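Local coordinates for protein lysyl oxidase (Pichia pastoris, PDB 1N9E) that catalyses the oxidative deamination of lysyl and other primary amines to aldehydes, probably using its copper ion and a topaquinone made from a tyrosine of its own chain, at residues A[323-328]-A[416-421]; A[578-583]-A[675-680]. One frame throughout, in Å; residues are numbered along the deposited sequence.

Contact 1 (A[323-328]-A[416-421]); sequences PRLVEP and PATAGY
The short strand 324-326 runs past the type I turn P416-A419, L325 turned toward it and V326 meeting it through its backbone, with no direct hydrogen bond between the segments; the CA atoms of V326 and T418 stand 6.5 Å apart. The turn, closed by its own bond from A419 N to P416 O, delivers the chain into strand 420-428 and presents A417 and T418 to the strand. T418 does most of the touching. Its chi1 of 52° sets CG2 beside its backbone N, and this methyl lies 3.5 Å from L325 O and also meets CA of V326 and CG of E327. The E327 chain, extended beyond CG, crosses T418 at a slant and brings OE2 to 3.8 Å from T418 CB. At the other end the R324 chain bends at chi2 and chi3, bringing NH2 to 3.3 Å from A417 CB; NH2 also donates to P761 O. L325 CD2 only grazes P416 CB. Polar groups are joined through water. One molecule accepts from R324 NE and donates to L325 O (2.8 Å), with a weak third bond from A417 N. Another accepts from T418 OG1 and donates to E327 OE2, while a third donates to both OE2 of E327 (2.6 Å) and O of T418. An antiparallel strand of the second subunit pairs with R324-V326, so the strand receiving the turn belongs to a sheet continued across the dimer interface. Since water serves L325 O, E327 OE2 and T418 O, the polar fit probably depends on these molecules staying in place.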
# COMPACT_ATOMS: atom_id res chain seq x y z
N PRO A 323 -17.06 12.13 -8.75
CA PRO A 323 -17.98 11.25 -8.01
C PRO A 323 -18.06 11.51 -6.51
O PRO A 323 -17.13 12.05 -5.88
CB PRO A 323 -17.40 9.86 -8.27
CG PRO A 323 -16.62 10.02 -9.58
CD PRO A 323 -15.97 11.38 -9.41
N ARG A 324 -19.20 11.12 -5.95
CA ARG A 324 -19.51 11.32 -4.54
C ARG A 324 -19.92 10.02 -3.87
O ARG A 324 -20.68 9.22 -4.42
CB ARG A 324 -20.71 12.28 -4.40
CG ARG A 324 -20.39 13.77 -4.55
CD ARG A 324 -19.74 14.37 -3.30
NE ARG A 324 -20.68 14.28 -2.19
CZ ARG A 324 -21.63 15.18 -1.91
NH1 ARG A 324 -21.78 16.27 -2.66
NH2 ARG A 324 -22.43 14.99 -0.88
N LEU A 325 -19.41 9.80 -2.67
CA LEU A 325 -19.89 8.69 -1.88
C LEU A 325 -21.21 9.11 -1.21
O LEU A 325 -21.29 10.20 -0.63
CB LEU A 325 -18.86 8.39 -0.79
CG LEU A 325 -18.85 7.03 -0.11
CD1 LEU A 325 -18.55 5.94 -1.14
CD2 LEU A 325 -17.81 7.03 1.01
N VAL A 326 -22.24 8.27 -1.29
CA VAL A 326 -23.47 8.55 -0.56
C VAL A 326 -23.92 7.36 0.29
O VAL A 326 -23.49 6.24 0.07
CB VAL A 326 -24.62 8.95 -1.53
CG1 VAL A 326 -24.26 10.22 -2.27
CG2 VAL A 326 -24.90 7.84 -2.53
N GLU A 327 -24.79 7.62 1.26
CA GLU A 327 -25.37 6.55 2.05
C GLU A 327 -26.85 6.47 1.72
O GLU A 327 -27.65 7.20 2.30
CB GLU A 327 -25.14 6.84 3.55
CG GLU A 327 -23.70 6.56 3.98
CD GLU A 327 -23.30 7.13 5.34
OE1 GLU A 327 -24.05 7.91 5.97
OE2 GLU A 327 -22.19 6.77 5.78
N PRO A 328 -27.24 5.60 0.79
CA PRO A 328 -28.65 5.50 0.37
C PRO A 328 -29.64 5.26 1.50
O PRO A 328 -30.79 5.71 1.40
CB PRO A 328 -28.66 4.30 -0.57
CG PRO A 328 -27.25 4.19 -1.06
CD PRO A 328 -26.37 4.65 0.07
N PRO A 416 -15.01 12.65 3.30
CA PRO A 416 -16.22 12.61 2.48
C PRO A 416 -17.41 13.31 3.17
O PRO A 416 -17.46 13.44 4.40
CB PRO A 416 -16.49 11.11 2.33
CG PRO A 416 -15.14 10.46 2.54
CD PRO A 416 -14.48 11.31 3.59
N ALA A 417 -18.37 13.77 2.36
CA ALA A 417 -19.57 14.46 2.87
C ALA A 417 -20.40 13.63 3.86
O ALA A 417 -21.17 14.18 4.64
CB ALA A 417 -20.44 14.89 1.70
N THR A 418 -20.24 12.30 3.84
CA THR A 418 -20.99 11.44 4.76
C THR A 418 -20.32 11.31 6.13
O THR A 418 -20.82 10.58 6.99
CB THR A 418 -21.09 10.01 4.19
OG1 THR A 418 -19.77 9.56 3.85
CG2 THR A 418 -21.86 9.96 2.86
N ALA A 419 -19.21 12.00 6.35
CA ALA A 419 -18.54 11.90 7.64
C ALA A 419 -19.31 12.58 8.75
O ALA A 419 -20.09 13.52 8.52
CB ALA A 419 -17.09 12.48 7.57
N GLY A 420 -19.10 12.09 9.97
CA GLY A 420 -19.53 12.80 11.15
C GLY A 420 -18.29 13.44 11.76
O GLY A 420 -17.19 12.89 11.61
N TYR A 421 -18.44 14.58 12.44
CA TYR A 421 -17.32 15.33 13.00
C TYR A 421 -17.40 15.43 14.51
O TYR A 421 -18.51 15.46 15.09
CB TYR A 421 -17.25 16.76 12.40
CG TYR A 421 -16.86 16.69 10.96
CD1 TYR A 421 -17.81 16.64 9.96
CD2 TYR A 421 -15.51 16.67 10.59
CE1 TYR A 421 -17.44 16.57 8.62
CE2 TYR A 421 -15.13 16.60 9.29
CZ TYR A 421 -16.08 16.55 8.30
OH TYR A 421 -15.66 16.48 7.00
O HOH W 1 -19.55 12.33 -0.33
O HOH W 2 -23.22 9.60 7.87
O HOH W 3 -20.28 7.72 7.29
O HOH W 4 -20.32 6.90 3.70

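Contact 2 (A[578-583]-A[675-680]). With CA (calcium ion), chain O.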
# COMPACT_ATOMS: atom_id res chain seq x y z
N GLU A 578 12.11 -14.41 22.66
CA GLU A 578 12.10 -14.72 24.09
C GLU A 578 12.29 -13.56 25.05
O GLU A 578 11.72 -13.56 26.15
CB GLU A 578 13.20 -15.76 24.39
CG GLU A 578 12.99 -17.10 23.72
CD GLU A 578 11.86 -17.91 24.34
OE1 GLU A 578 11.28 -17.47 25.36
OE2 GLU A 578 11.57 -19.00 23.79
N LYS A 579 13.09 -12.59 24.63
CA LYS A 579 13.43 -11.47 25.49
C LYS A 579 13.49 -10.19 24.69
O LYS A 579 13.60 -10.22 23.48
CB LYS A 579 14.82 -11.66 26.12
CG LYS A 579 14.87 -12.70 27.23
CD LYS A 579 15.24 -14.08 26.70
CE LYS A 579 15.43 -15.09 27.83
NZ LYS A 579 15.69 -16.48 27.34
N GLU A 580 13.41 -9.06 25.39
CA GLU A 580 13.57 -7.77 24.73
C GLU A 580 14.93 -7.73 24.02
O GLU A 580 15.95 -8.16 24.57
CB GLU A 580 13.44 -6.62 25.73
CG GLU A 580 12.05 -6.49 26.33
CD GLU A 580 12.01 -5.52 27.50
OE1 GLU A 580 13.07 -5.34 28.14
OE2 GLU A 580 10.94 -4.94 27.78
N ASP A 581 14.92 -7.21 22.79
CA ASP A 581 16.12 -7.16 21.97
C ASP A 581 16.47 -5.69 21.78
O ASP A 581 15.70 -4.93 21.18
CB ASP A 581 15.83 -7.83 20.62
CG ASP A 581 17.08 -8.01 19.74
OD1 ASP A 581 18.09 -7.32 19.97
OD2 ASP A 581 17.12 -8.84 18.80
N PHE A 582 17.64 -5.28 22.28
CA PHE A 582 18.10 -3.91 22.13
C PHE A 582 18.11 -3.45 20.67
O PHE A 582 17.91 -2.28 20.39
CB PHE A 582 19.50 -3.69 22.74
CG PHE A 582 19.90 -2.24 22.71
CD1 PHE A 582 19.54 -1.38 23.75
CD2 PHE A 582 20.61 -1.73 21.64
CE1 PHE A 582 19.93 -0.03 23.70
CE2 PHE A 582 20.98 -0.40 21.60
CZ PHE A 582 20.64 0.44 22.62
N ASN A 583 18.35 -4.37 19.73
CA ASN A 583 18.46 -3.98 18.33
C ASN A 583 17.11 -3.70 17.67
O ASN A 583 17.05 -3.20 16.55
CB ASN A 583 19.16 -5.06 17.48
CG ASN A 583 20.63 -5.25 17.85
OD1 ASN A 583 21.15 -6.37 17.83
ND2 ASN A 583 21.30 -4.17 18.18
N ASP A 675 15.70 -3.71 28.27
CA ASP A 675 16.60 -4.17 29.30
C ASP A 675 16.47 -5.69 29.49
O ASP A 675 16.50 -6.24 30.62
CB ASP A 675 16.42 -3.31 30.56
CG ASP A 675 14.98 -3.26 31.05
OD1 ASP A 675 14.70 -2.48 31.99
OD2 ASP A 675 14.07 -3.95 30.56
N ASP A 676 16.33 -6.36 28.35
CA ASP A 676 16.43 -7.81 28.24
C ASP A 676 15.40 -8.61 29.02
O ASP A 676 15.64 -9.78 29.36
CB ASP A 676 17.85 -8.23 28.65
CG ASP A 676 18.91 -7.64 27.73
OD1 ASP A 676 18.83 -7.90 26.50
OD2 ASP A 676 19.84 -6.91 28.13
N GLU A 677 14.27 -8.00 29.30
CA GLU A 677 13.23 -8.70 30.03
C GLU A 677 12.57 -9.77 29.19
O GLU A 677 12.46 -9.65 27.97
CB GLU A 677 12.19 -7.74 30.59
CG GLU A 677 12.79 -6.81 31.64
CD GLU A 677 11.82 -5.75 32.12
OE1 GLU A 677 11.22 -5.05 31.28
OE2 GLU A 677 11.66 -5.61 33.35
N SER A 678 12.14 -10.84 29.85
CA SER A 678 11.41 -11.88 29.17
C SER A 678 10.13 -11.32 28.54
O SER A 678 9.44 -10.50 29.14
CB SER A 678 11.01 -12.98 30.16
OG SER A 678 10.25 -13.98 29.52
N LEU A 679 9.82 -11.78 27.32
CA LEU A 679 8.55 -11.47 26.69
C LEU A 679 7.73 -12.75 26.55
O LEU A 679 6.68 -12.76 25.90
CB LEU A 679 8.80 -10.89 25.30
CG LEU A 679 9.58 -9.59 25.26
CD1 LEU A 679 9.91 -9.20 23.82
CD2 LEU A 679 8.77 -8.48 25.93
N ASP A 680 8.22 -13.84 27.15
CA ASP A 680 7.61 -15.14 26.93
C ASP A 680 6.49 -15.41 27.94
O ASP A 680 6.75 -15.95 29.01
CB ASP A 680 8.71 -16.20 26.99
CG ASP A 680 8.31 -17.53 26.36
OD1 ASP A 680 7.11 -17.77 26.16
OD2 ASP A 680 9.15 -18.39 26.04
CA CA O . 11.88 -3.70 29.59
O HOH W 5 12.28 -15.58 28.32
O HOH W 6 16.85 -5.46 25.65
O HOH W 7 18.04 -9.97 24.96
O HOH W 8 19.36 -7.08 23.67
O HOH W 9 12.02 -1.91 31.25
O HOH W 10 9.73 -2.84 29.54
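This is a calcium-binding contact between two surface loops of the enzyme domain, one following strand 566-576 and the other leading into strand 682-694. E580, D675 and E677 converge on the ion: E580 holds it with both oxygens (OE1 2.5 Å, OE2 2.4 Å), D675 OD2 and E677 OE1 with one each. Two waters and F673 O complete the seven coordinating oxygens. E580 OE1 also accepts from the backbone N atoms of D675 and E677 (both 3.1 Å), which approach from opposite faces of its carboxylate, and OE2 accepts from K646 N. The loops run roughly antiparallel, bridged at K579 and S678 by E580 N to E677 O (2.8 Å) and a nearly straight bond, 172° at the hydrogen, from L679 N to E578 O. The L679 side chain crosses E580 at about a right angle and rests on L644 of strand 642-646. Away from the ion, E578 OE1 lies 2.4 Å from D680 OD2, so short that a shared proton is plausible though not settled; D680 OD1 is salt-bridged to R546. An alanine in place of E578 would probably leave D680 OD2 without its close partner and open a gap there. Calcium probably offsets the repulsion among the clustered carboxylates, helped by K648 at E677 OE2, and the backbone N-H groups should favour a charged E580.

Along the chain contact 1 is complete before the first segment of contact 2 begins, and both belong to the copper amine oxidase enzyme domain. Their centres are 46 Å apart, with the centre of the chain between them, and their nearest atoms are about 37 Å from each other, so they do not touch. Strand 523-538, which falls between the two contacts in sequence, carries copper ligands H528 and H530 and pairs with 682-694, the strand following contact 2, whose last residue H694 is also a copper ligand. Strand 324-326 of contact 1 forms part of the subunit interface, whereas contact 2 is a calcium site that the second subunit does not touch, distinct from the active-site copper.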